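Long-range contacts in Alr3699 protein (PDB 4XSO), which belongs to the GT-B clan of glycosyltransferases and consists of two Rossmann-like domains, each built on a parallel beta sheet: residues V209-R214 against A287-A292; K219-L224 against Q248-E253; I238-A243 against G271-I276; V311-G316 against T331-S336. All blocks are in the same frame, centred on the assembly; numbering follows the deposited sequence.

Interaction 1: V209-R214 against A287-A292; sequences VGHFSR and AHTSTA
H211 reaches from the end of strand 207-212 over the chain leaving strand 285-287, and its imidazole passes A287 before stopping at T289. Its CB lies 4.1 Å from A287 O, and the ring then slants across that oxygen, closing in to 3.3 Å between CD2 and A287 O. At the tip, NE2 donates to T289 OG1 over 3.0 Å. The hydroxyl oxygen lies only 9° out of the imidazole plane, but the N-H points somewhat beside it, for the angle at hydrogen is 140°. With CG anti to the backbone N (chi1 -167°), the ring is carried toward A287 O and T289. T289 OG1 passes its own proton to the carbonyl O of G220, so one hydroxyl relays between the imidazole and the start of helix 221-228. The G220 bond probably orients the hydroxyl so that its oxygen faces NE2, and the NE2 bond, with a weak one to K219 O, probably limits rotation of the ring.

The backbones are held more conventionally. A287 N donates to G210 O at 2.8 Å, and beside that bond V209 CG1 packs on A287 CB, 3.8 Å away. One step further the strands part, and a water takes over: it accepts from F212 N, donates to A287 O, and rests over one face of the H211 ring, 3.9 Å above its plane. Strands 207-212 and 285-287 are the inner pair of a sheet ordered 3-2-1-4-5-6, and their divergence at the carboxyl ends is the topological switch point of a Rossmann-like domain.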
loop_
_atom_site.group_PDB
_atom_site.type_symbol
_atom_site.label_atom_id
_atom_site.label_comp_id
_atom_site.label_asym_id
_atom_site.label_seq_id
_atom_site.Cartn_x
_atom_site.Cartn_y
_atom_site.Cartn_z
ATOM N N VAL A 209 33.558 29.953 -22.315
ATOM C CA VAL A 209 32.267 29.734 -21.727
ATOM C C VAL A 209 32.046 28.253 -21.534
ATOM O O VAL A 209 32.050 27.469 -22.507
ATOM C CB VAL A 209 31.123 30.249 -22.613
ATOM C CG1 VAL A 209 29.798 30.071 -21.893
ATOM C CG2 VAL A 209 31.328 31.704 -22.962
ATOM N N GLY A 210 31.800 27.835 -20.291
ATOM C CA GLY A 210 31.651 26.420 -19.988
ATOM C C GLY A 210 30.190 26.087 -19.754
ATOM O O GLY A 210 29.446 26.853 -19.110
ATOM N N HIS A 211 29.784 24.918 -20.239
ATOM C CA HIS A 211 28.467 24.422 -20.018
ATOM C C HIS A 211 28.636 23.036 -19.420
ATOM O O HIS A 211 29.312 22.190 -20.026
ATOM C CB HIS A 211 27.767 24.347 -21.388
ATOM C CG HIS A 211 26.294 24.139 -21.310
ATOM N ND1 HIS A 211 25.724 22.933 -20.962
ATOM C CD2 HIS A 211 25.265 24.993 -21.506
ATOM C CE1 HIS A 211 24.401 23.056 -20.954
ATOM N NE2 HIS A 211 24.109 24.305 -21.255
ATOM N N PHE A 212 28.075 22.781 -18.270
ATOM C CA PHE A 212 28.390 21.523 -17.533
ATOM C C PHE A 212 27.112 20.729 -17.290
ATOM O O PHE A 212 26.341 21.081 -16.434
ATOM C CB PHE A 212 28.969 21.871 -16.180
ATOM C CG PHE A 212 30.266 22.567 -16.289
ATOM C CD1 PHE A 212 30.306 23.904 -16.489
ATOM C CD2 PHE A 212 31.418 21.864 -16.257
ATOM C CE1 PHE A 212 31.481 24.548 -16.643
ATOM C CE2 PHE A 212 32.622 22.490 -16.444
ATOM C CZ PHE A 212 32.654 23.843 -16.601
ATOM N N SER A 213 26.884 19.679 -18.020
ATOM C CA SER A 213 25.552 19.088 -18.028
ATOM C C SER A 213 25.644 17.820 -18.879
ATOM O O SER A 213 26.619 17.644 -19.598
ATOM C CB SER A 213 24.505 20.137 -18.418
ATOM O OG SER A 213 23.417 19.583 -19.098
ATOM N N ARG A 214 24.616 16.965 -18.838
ATOM C CA ARG A 214 24.521 15.908 -19.804
ATOM C C ARG A 214 23.915 16.564 -21.068
ATOM O O ARG A 214 23.254 17.599 -21.021
ATOM C CB ARG A 214 23.633 14.755 -19.285
ATOM C CG ARG A 214 22.228 15.195 -18.928
ATOM C CD ARG A 214 21.456 14.103 -18.183
ATOM N NE ARG A 214 20.221 14.661 -17.650
ATOM C CZ ARG A 214 20.113 15.326 -16.500
ATOM N NH1 ARG A 214 21.168 15.486 -15.692
ATOM N NH2 ARG A 214 18.925 15.816 -16.146
ATOM N N ALA A 287 27.861 29.001 -18.220
ATOM C CA ALA A 287 26.496 29.120 -18.665
ATOM C C ALA A 287 25.610 27.979 -18.350
ATOM O O ALA A 287 25.829 26.846 -18.779
ATOM C CB ALA A 287 26.465 29.353 -20.207
ATOM N N HIS A 288 24.495 28.324 -17.740
ATOM C CA HIS A 288 23.375 27.420 -17.534
ATOM C C HIS A 288 22.306 27.899 -18.517
ATOM O O HIS A 288 21.947 29.075 -18.488
ATOM C CB HIS A 288 22.899 27.566 -16.087
ATOM C CG HIS A 288 21.620 26.863 -15.804
ATOM N ND1 HIS A 288 20.390 27.471 -15.950
ATOM C CD2 HIS A 288 21.368 25.599 -15.397
ATOM C CE1 HIS A 288 19.434 26.609 -15.671
ATOM N NE2 HIS A 288 20.002 25.459 -15.346
ATOM N N THR A 289 21.833 27.030 -19.407
ATOM C CA THR A 289 20.912 27.485 -20.469
ATOM C C THR A 289 19.774 26.493 -20.661
ATOM O O THR A 289 19.357 26.276 -21.790
ATOM C CB THR A 289 21.646 27.606 -21.795
ATOM O OG1 THR A 289 22.106 26.306 -22.212
ATOM C CG2 THR A 289 22.828 28.546 -21.630
ATOM N N SER A 290 19.336 25.853 -19.568
ATOM C CA SER A 290 18.197 24.926 -19.600
ATOM C C SER A 290 16.891 25.608 -20.077
ATOM O O SER A 290 16.585 26.753 -19.724
ATOM C CB SER A 290 17.983 24.324 -18.229
ATOM O OG SER A 290 19.104 23.538 -17.869
ATOM N N THR A 291 16.123 24.874 -20.861
ATOM C CA THR A 291 14.941 25.424 -21.551
ATOM C C THR A 291 13.695 25.000 -20.859
ATOM O O THR A 291 12.638 25.264 -21.323
ATOM C CB THR A 291 14.880 24.970 -23.009
ATOM O OG1 THR A 291 14.976 23.539 -23.067
ATOM C CG2 THR A 291 16.014 25.567 -23.780
ATOM N N ALA A 292 13.834 24.292 -19.746
ATOM C CA ALA A 292 12.721 23.958 -18.946
ATOM C C ALA A 292 13.099 24.284 -17.495
ATOM O O ALA A 292 14.269 24.121 -17.124
ATOM C CB ALA A 292 12.393 22.470 -19.113
HETATM O O HOH W 1 26.103 24.474 -17.317
#

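Interaction 2: K219-L224 against Q248-E253; sequences KGQHIL and QDYVKE
Y250 of helix 248-260 reaches across to the first turn of helix 221-228 and ends at H222. The tight part of the contact gathers round its phenol oxygen. OH and H222 ND1 share a nearly straight hydrogen bond of 2.7 Å, with the oxygen near the imidazole plane and the nitrogen near the plane of the phenol. The two rings meet rim to rim, their planes turned 88° apart, so neither stacks on the other. H222 holds CG between the backbone N and the carbonyl carbon (chi1 66°), which sets ND1 facing the tyrosine. On the flank of the phenol, Q221 OE1 comes to the ring edge, 3.5 Å from CE2, while the amide nitrogen of Q221 bonds to R214 O.

Toward the solvent side the fit slackens. E253 brings OE1 no nearer than 4.0 Å to H222 CB, and its carboxylate stays 5.3 Å from ND1, measured from OE1, too far for a salt bridge; any electrostatic influence on the imidazole is probably modest. Q257, one turn beyond E253, bonds to the carbonyl O of H222. Helices packed side by side on one face of a parallel sheet, each following its own strand, are a hallmark of the Rossmann-like fold.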
loop_
_atom_site.group_PDB
_atom_site.type_symbol
_atom_site.label_atom_id
_atom_site.label_comp_id
_atom_site.label_asym_id
_atom_site.label_seq_id
_atom_site.Cartn_x
_atom_site.Cartn_y
_atom_site.Cartn_z
ATOM N N LYS A 219 18.507 20.619 -21.479
ATOM C CA LYS A 219 19.672 21.327 -20.930
ATOM C C LYS A 219 20.219 22.462 -21.798
ATOM O O LYS A 219 21.065 23.245 -21.332
ATOM C CB LYS A 219 20.774 20.359 -20.528
ATOM C CG LYS A 219 20.315 19.365 -19.434
ATOM C CD LYS A 219 20.063 20.107 -18.128
ATOM C CE LYS A 219 19.632 19.228 -16.974
ATOM N NZ LYS A 219 20.837 18.845 -16.182
ATOM N N GLY A 220 19.780 22.540 -23.052
ATOM C CA GLY A 220 19.980 23.741 -23.867
ATOM C C GLY A 220 21.368 24.071 -24.401
ATOM O O GLY A 220 21.713 25.228 -24.649
ATOM N N GLN A 221 22.165 23.071 -24.659
ATOM C CA GLN A 221 23.475 23.330 -25.276
ATOM C C GLN A 221 23.346 24.031 -26.623
ATOM O O GLN A 221 24.193 24.831 -26.959
ATOM C CB GLN A 221 24.254 22.020 -25.480
ATOM C CG GLN A 221 24.889 21.468 -24.214
ATOM C CD GLN A 221 23.968 20.527 -23.450
ATOM O OE1 GLN A 221 22.822 20.307 -23.843
ATOM N NE2 GLN A 221 24.471 19.969 -22.345
ATOM N N HIS A 222 22.264 23.765 -27.363
ATOM C CA HIS A 222 22.052 24.404 -28.681
ATOM C C HIS A 222 21.832 25.916 -28.585
ATOM O O HIS A 222 22.158 26.664 -29.505
ATOM C CB HIS A 222 20.882 23.708 -29.447
ATOM C CG HIS A 222 19.542 23.891 -28.795
ATOM N ND1 HIS A 222 19.142 23.167 -27.678
ATOM C CD2 HIS A 222 18.529 24.749 -29.071
ATOM C CE1 HIS A 222 17.941 23.573 -27.308
ATOM N NE2 HIS A 222 17.560 24.545 -28.119
ATOM N N ILE A 223 21.330 26.376 -27.447
ATOM C CA ILE A 223 21.156 27.809 -27.188
ATOM C C ILE A 223 22.535 28.499 -27.012
ATOM O O ILE A 223 22.759 29.542 -27.590
ATOM C CB ILE A 223 20.262 28.041 -25.919
ATOM C CG1 ILE A 223 18.947 27.263 -26.005
ATOM C CG2 ILE A 223 20.011 29.535 -25.662
ATOM C CD1 ILE A 223 18.026 27.831 -27.072
ATOM N N LEU A 224 23.461 27.902 -26.219
ATOM C CA LEU A 224 24.815 28.418 -26.113
ATOM C C LEU A 224 25.482 28.478 -27.500
ATOM O O LEU A 224 26.165 29.439 -27.823
ATOM C CB LEU A 224 25.657 27.605 -25.086
ATOM C CG LEU A 224 27.146 27.986 -24.983
ATOM C CD1 LEU A 224 27.277 29.420 -24.522
ATOM C CD2 LEU A 224 27.853 27.053 -23.985
ATOM N N GLN A 248 20.447 10.241 -28.254
ATOM C CA GLN A 248 21.356 10.231 -29.425
ATOM C C GLN A 248 21.024 11.189 -30.565
ATOM O O GLN A 248 21.926 11.822 -31.104
ATOM C CB GLN A 248 21.542 8.808 -29.910
ATOM C CG GLN A 248 22.414 8.047 -28.920
ATOM C CD GLN A 248 23.664 8.846 -28.495
ATOM O OE1 GLN A 248 23.871 9.144 -27.291
ATOM N NE2 GLN A 248 24.500 9.209 -29.488
ATOM N N ASP A 249 19.765 11.348 -30.956
ATOM C CA ASP A 249 19.442 12.361 -32.011
ATOM C C ASP A 249 19.894 13.791 -31.694
ATOM O O ASP A 249 20.147 14.609 -32.616
ATOM C CB ASP A 249 17.912 12.477 -32.239
ATOM C CG ASP A 249 17.275 11.197 -32.722
ATOM O OD1 ASP A 249 17.949 10.159 -32.721
ATOM O OD2 ASP A 249 16.079 11.243 -33.091
ATOM N N TYR A 250 19.924 14.129 -30.393
ATOM C CA TYR A 250 20.334 15.492 -29.973
ATOM C C TYR A 250 21.813 15.731 -30.171
ATOM O O TYR A 250 22.230 16.774 -30.621
ATOM C CB TYR A 250 20.015 15.739 -28.498
ATOM C CG TYR A 250 20.230 17.170 -28.042
ATOM C CD1 TYR A 250 19.486 18.202 -28.597
ATOM C CD2 TYR A 250 21.151 17.478 -27.038
ATOM C CE1 TYR A 250 19.644 19.516 -28.165
ATOM C CE2 TYR A 250 21.349 18.808 -26.616
ATOM C CZ TYR A 250 20.611 19.832 -27.187
ATOM O OH TYR A 250 20.739 21.165 -26.794
ATOM N N VAL A 251 22.624 14.780 -29.771
ATOM C CA VAL A 251 24.056 14.914 -29.979
ATOM C C VAL A 251 24.433 15.079 -31.451
ATOM O O VAL A 251 25.186 15.990 -31.797
ATOM C CB VAL A 251 24.777 13.726 -29.367
ATOM C CG1 VAL A 251 26.213 13.691 -29.855
ATOM C CG2 VAL A 251 24.679 13.844 -27.854
ATOM N N LYS A 252 23.873 14.232 -32.315
ATOM C CA LYS A 252 23.901 14.445 -33.791
ATOM C C LYS A 252 23.469 15.866 -34.207
ATOM O O LYS A 252 24.142 16.521 -34.987
ATOM C CB LYS A 252 22.977 13.429 -34.492
ATOM C CG LYS A 252 23.065 13.412 -36.022
ATOM C CD LYS A 252 21.863 12.726 -36.669
ATOM C CE LYS A 252 20.661 13.680 -36.692
ATOM N NZ LYS A 252 19.382 12.971 -36.421
ATOM N N GLU A 253 22.364 16.341 -33.663
ATOM C CA GLU A 253 21.862 17.685 -33.961
ATOM C C GLU A 253 22.866 18.770 -33.504
ATOM O O GLU A 253 23.129 19.750 -34.229
ATOM C CB GLU A 253 20.474 17.843 -33.362
ATOM C CG GLU A 253 19.737 19.130 -33.738
ATOM C CD GLU A 253 19.486 20.061 -32.531
ATOM O OE1 GLU A 253 20.209 21.099 -32.391
ATOM O OE2 GLU A 253 18.574 19.732 -31.714
#

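Interaction 3: I238-A243 against G271-I276; sequences ILVGDA and GFRADI
V240 and R273 meet where the last two strands on one side of a Rossmann-like sheet come to their ends, strand 235-240 being joined to the outermost strand 267-271 by a beta-alpha-beta crossover through helix 248-260. The valine sends CG1 forward, anti to its backbone N (chi1 -174°), against the aliphatic base of the arginine. The two side chains cross obliquely, with V240 CG1 3.7 Å from R273 CG. I276 closes in on the same methyl from the beginning of helix 276-282, its CD1 3.9 Å from V240 CG1.

Beyond CG the arginine bends twice and turns its charged end away from the valine. There it grips D275 side-on: NE binds OD1 at 2.9 Å, and NH2 makes a salt bridge with OD2. Each oxygen offers its syn lone pair, and both lie near the guanidinium plane, so the pair is held flat.

D242 and F272, by contrast, run side by side and point the same way. The carboxylate plane stands 69° from the ring plane, and D242 OD1 sits at the ring edge, 3.8 Å from F272 CD2, rather than over a face. This is the more exposed flank of the contact.

Between the two groups of side chains the backbone pairing frays. G241 N still donates to G271 O at 2.9 Å, but from 60° above the carbonyl plane. On the preceding side, where L239 O and G271 N are 4.0 Å apart, a water steps in: it donates to L239 O and to G241 O and accepts from G271 N, 2.7 Å away.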
loop_
_atom_site.group_PDB
_atom_site.type_symbol
_atom_site.label_atom_id
_atom_site.label_comp_id
_atom_site.label_asym_id
_atom_site.label_seq_id
_atom_site.Cartn_x
_atom_site.Cartn_y
_atom_site.Cartn_z
ATOM N N ILE A 238 33.232 25.216 -24.004
ATOM C CA ILE A 238 33.533 23.857 -23.638
ATOM C C ILE A 238 32.273 23.271 -23.134
ATOM O O ILE A 238 31.582 23.862 -22.269
ATOM C CB ILE A 238 34.710 23.704 -22.609
ATOM C CG1 ILE A 238 34.394 24.401 -21.298
ATOM C CG2 ILE A 238 36.013 24.277 -23.152
ATOM C CD1 ILE A 238 35.353 24.002 -20.179
ATOM N N LEU A 239 31.924 22.119 -23.701
ATOM C CA LEU A 239 30.753 21.328 -23.291
ATOM C C LEU A 239 31.268 20.121 -22.522
ATOM O O LEU A 239 32.004 19.264 -23.064
ATOM C CB LEU A 239 29.908 20.866 -24.479
ATOM C CG LEU A 239 29.544 21.999 -25.457
ATOM C CD1 LEU A 239 28.548 21.460 -26.465
ATOM C CD2 LEU A 239 28.920 23.158 -24.800
ATOM N N VAL A 240 30.854 20.057 -21.259
ATOM C CA VAL A 240 31.311 19.045 -20.381
ATOM C C VAL A 240 30.115 18.263 -19.971
ATOM O O VAL A 240 29.146 18.784 -19.421
ATOM C CB VAL A 240 32.019 19.667 -19.160
ATOM C CG1 VAL A 240 32.635 18.604 -18.309
ATOM C CG2 VAL A 240 33.107 20.632 -19.635
ATOM N N GLY A 241 30.186 16.995 -20.298
ATOM C CA GLY A 241 29.194 16.020 -19.965
ATOM C C GLY A 241 29.106 15.005 -21.112
ATOM O O GLY A 241 29.699 15.142 -22.223
ATOM N N ASP A 242 28.349 13.977 -20.844
ATOM C CA ASP A 242 28.267 12.887 -21.756
ATOM C C ASP A 242 26.868 12.842 -22.322
ATOM O O ASP A 242 25.969 13.531 -21.873
ATOM C CB ASP A 242 28.744 11.555 -21.113
ATOM C CG ASP A 242 28.009 11.214 -19.854
ATOM O OD1 ASP A 242 27.413 12.110 -19.245
ATOM O OD2 ASP A 242 28.040 10.043 -19.453
ATOM N N ALA A 243 26.759 12.029 -23.354
ATOM C CA ALA A 243 25.547 11.735 -24.068
ATOM C C ALA A 243 24.944 10.531 -23.384
ATOM O O ALA A 243 25.642 9.736 -22.739
ATOM C CB ALA A 243 25.919 11.381 -25.506
ATOM N N GLY A 271 33.578 15.579 -22.969
ATOM C CA GLY A 271 33.026 14.367 -22.448
ATOM C C GLY A 271 32.747 14.417 -20.934
ATOM O O GLY A 271 32.703 15.472 -20.342
ATOM N N PHE A 272 32.532 13.268 -20.311
ATOM C CA PHE A 272 32.244 13.261 -18.858
ATOM C C PHE A 272 33.517 13.542 -18.071
ATOM O O PHE A 272 34.522 12.891 -18.265
ATOM C CB PHE A 272 31.621 11.939 -18.427
ATOM C CG PHE A 272 31.306 11.872 -16.957
ATOM C CD1 PHE A 272 32.316 11.626 -16.016
ATOM C CD2 PHE A 272 30.007 12.032 -16.500
ATOM C CE1 PHE A 272 32.023 11.569 -14.657
ATOM C CE2 PHE A 272 29.714 11.964 -15.135
ATOM C CZ PHE A 272 30.725 11.730 -14.231
ATOM N N ARG A 273 33.481 14.535 -17.196
ATOM C CA ARG A 273 34.624 14.853 -16.388
ATOM C C ARG A 273 34.251 14.808 -14.922
ATOM O O ARG A 273 33.178 15.257 -14.516
ATOM C CB ARG A 273 35.162 16.224 -16.753
ATOM C CG ARG A 273 35.624 16.354 -18.193
ATOM C CD ARG A 273 36.967 15.716 -18.362
ATOM N NE ARG A 273 37.985 16.498 -17.618
ATOM C CZ ARG A 273 39.016 17.093 -18.145
ATOM N NH1 ARG A 273 39.258 16.966 -19.435
ATOM N NH2 ARG A 273 39.861 17.759 -17.355
ATOM N N ALA A 274 35.167 14.265 -14.140
ATOM C CA ALA A 274 35.054 14.253 -12.657
ATOM C C ALA A 274 35.544 15.557 -12.009
ATOM O O ALA A 274 35.044 15.931 -10.938
ATOM C CB ALA A 274 35.819 13.064 -12.091
ATOM N N ASP A 275 36.426 16.293 -12.681
ATOM C CA ASP A 275 37.023 17.530 -12.119
ATOM C C ASP A 275 36.232 18.847 -12.507
ATOM O O ASP A 275 36.759 19.807 -13.123
ATOM C CB ASP A 275 38.456 17.647 -12.548
ATOM C CG ASP A 275 38.604 17.563 -14.096
ATOM O OD1 ASP A 275 37.965 16.690 -14.677
ATOM O OD2 ASP A 275 39.300 18.382 -14.708
ATOM N N ILE A 276 34.979 18.871 -12.107
ATOM C CA ILE A 276 34.095 19.931 -12.475
ATOM C C ILE A 276 34.477 21.256 -11.887
ATOM O O ILE A 276 34.467 22.242 -12.580
ATOM C CB ILE A 276 32.629 19.590 -12.174
ATOM C CG1 ILE A 276 32.185 18.335 -12.949
ATOM C CG2 ILE A 276 31.768 20.787 -12.578
ATOM C CD1 ILE A 276 32.112 18.460 -14.467
HETATM O O HOH W 2 31.196 16.654 -23.788
#

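Interaction 4: V311-G316 against T331-S336; sequences VAAKAG and TTPGES
A312 and K314 hold T331 between them in parallel pairing, with T331 N donating to A312 O at 2.9 Å and K314 N donating to T331 O at 2.7 Å. A312 O also receives a weak bond from the threonine hydroxyl, with OG1 3.5 Å off. That hydroxyl stands between the backbone N and the carbonyl carbon (chi1 59°), which leaves the CG2 methyl anti to the carbonyl carbon, where it meets V311 CG2 at 3.9 Å. Both methyl-bearing side chains also pack on I342 of helix 336-348.

The pairing joins strand 310-313 to the outermost strand 329-331 of the Rossmann-like sheet, and the chain then leaves through a type II turn from T332 to E335, with G334 at its third position, into helix 336-348. The proline of this turn lies alongside the departing segment 311-316. P333 CB touches A313 CB at 4.0 Å, its CG rests 3.9 Å from A315 CB, and its CD lies 3.5 Å from K314 O. The ring thus lies against three successive residues, meeting methyl groups at A313 and A315 and a carbonyl oxygen at K314. K314 contributes chiefly the base of its side chain, CB coming within 3.5 Å of T331 O before the extended chain leads its amine away.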
loop_
_atom_site.group_PDB
_atom_site.type_symbol
_atom_site.label_atom_id
_atom_site.label_comp_id
_atom_site.label_asym_id
_atom_site.label_seq_id
_atom_site.Cartn_x
_atom_site.Cartn_y
_atom_site.Cartn_z
ATOM N N VAL A 311 25.842 32.781 -15.823
ATOM C CA VAL A 311 24.659 33.230 -16.512
ATOM C C VAL A 311 23.740 32.056 -16.486
ATOM O O VAL A 311 24.169 30.967 -16.736
ATOM C CB VAL A 311 24.942 33.706 -18.001
ATOM C CG1 VAL A 311 25.650 32.706 -18.830
ATOM C CG2 VAL A 311 23.622 34.093 -18.694
ATOM N N ALA A 312 22.487 32.275 -16.124
ATOM C CA ALA A 312 21.483 31.237 -16.064
ATOM C C ALA A 312 20.185 31.594 -16.730
ATOM O O ALA A 312 19.859 32.757 -16.939
ATOM C CB ALA A 312 21.179 30.869 -14.614
ATOM N N ALA A 313 19.400 30.566 -16.984
ATOM C CA ALA A 313 18.105 30.772 -17.625
ATOM C C ALA A 313 17.141 31.173 -16.519
ATOM O O ALA A 313 17.173 30.581 -15.440
ATOM C CB ALA A 313 17.666 29.495 -18.357
ATOM N N LYS A 314 16.377 32.244 -16.735
ATOM C CA LYS A 314 15.460 32.792 -15.755
ATOM C C LYS A 314 14.151 31.995 -15.660
ATOM O O LYS A 314 13.111 32.383 -16.241
ATOM C CB LYS A 314 15.173 34.242 -16.083
ATOM C CG LYS A 314 14.507 34.992 -14.964
ATOM C CD LYS A 314 14.179 36.449 -15.290
ATOM C CE LYS A 314 13.171 36.997 -14.270
ATOM N NZ LYS A 314 13.573 38.324 -13.724
ATOM N N ALA A 315 14.236 30.885 -14.929
ATOM C CA ALA A 315 13.133 29.968 -14.644
ATOM C C ALA A 315 13.437 29.077 -13.408
ATOM O O ALA A 315 14.625 28.849 -13.044
ATOM C CB ALA A 315 12.853 29.094 -15.857
ATOM N N GLY A 316 12.364 28.620 -12.746
ATOM C CA GLY A 316 12.474 27.717 -11.616
ATOM C C GLY A 316 13.407 28.211 -10.545
ATOM O O GLY A 316 13.401 29.357 -10.232
ATOM N N THR A 331 18.897 35.337 -17.899
ATOM C CA THR A 331 18.334 35.630 -19.220
ATOM C C THR A 331 17.128 34.759 -19.516
ATOM O O THR A 331 16.992 33.653 -18.997
ATOM C CB THR A 331 19.369 35.318 -20.307
ATOM O OG1 THR A 331 19.735 33.941 -20.200
ATOM C CG2 THR A 331 20.587 36.160 -20.121
ATOM N N THR A 332 16.278 35.240 -20.419
ATOM C CA THR A 332 15.063 34.542 -20.765
ATOM C C THR A 332 15.337 33.189 -21.345
ATOM O O THR A 332 16.041 33.097 -22.300
ATOM C CB THR A 332 14.340 35.329 -21.850
ATOM O OG1 THR A 332 14.145 36.679 -21.391
ATOM C CG2 THR A 332 13.027 34.660 -22.198
ATOM N N PRO A 333 14.743 32.111 -20.809
ATOM C CA PRO A 333 15.134 30.836 -21.396
ATOM C C PRO A 333 14.803 30.722 -22.884
ATOM O O PRO A 333 13.785 31.228 -23.331
ATOM C CB PRO A 333 14.366 29.786 -20.583
ATOM C CG PRO A 333 13.880 30.479 -19.388
ATOM C CD PRO A 333 13.824 31.945 -19.671
ATOM N N GLY A 334 15.685 30.041 -23.609
ATOM C CA GLY A 334 15.561 29.796 -25.033
ATOM C C GLY A 334 16.015 30.934 -25.936
ATOM O O GLY A 334 15.980 30.766 -27.144
ATOM N N GLU A 335 16.405 32.094 -25.368
ATOM C CA GLU A 335 16.798 33.273 -26.169
ATOM C C GLU A 335 18.331 33.478 -26.288
ATOM O O GLU A 335 18.996 34.038 -25.397
ATOM C CB GLU A 335 16.133 34.525 -25.616
ATOM C CG GLU A 335 14.676 34.309 -25.247
ATOM C CD GLU A 335 13.719 34.299 -26.442
ATOM O OE1 GLU A 335 13.981 33.579 -27.426
ATOM O OE2 GLU A 335 12.684 35.014 -26.371
ATOM N N SER A 336 18.877 33.095 -27.424
ATOM C CA SER A 336 20.302 33.078 -27.612
ATOM C C SER A 336 20.892 34.440 -27.747
ATOM O O SER A 336 22.084 34.637 -27.398
ATOM C CB SER A 336 20.703 32.175 -28.796
ATOM O OG SER A 336 20.176 32.645 -30.029
#

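Interactions 1, 3 and 4 sample one six-stranded sheet, from its inner pair out to both edges, whereas interaction 2 joins helices lying on one face of it. Interaction 1 is fully buried and combines direct bonds with one bridging water; interactions 3 and 4, at the edge strands, are partly buried, 3 with a water between its backbones and a salt bridge within segment 271-276, 4 with a proline against its strand. Neighbouring contacts share elements: H211 O accepts from V240 N, tying interaction 1 to 3, and H288 N donates to V311 O, tying it to 4. Helix 221-228, of interaction 2, touches interaction 1. Interactions 3 and 4 stay about 11 Å apart at their nearest atoms.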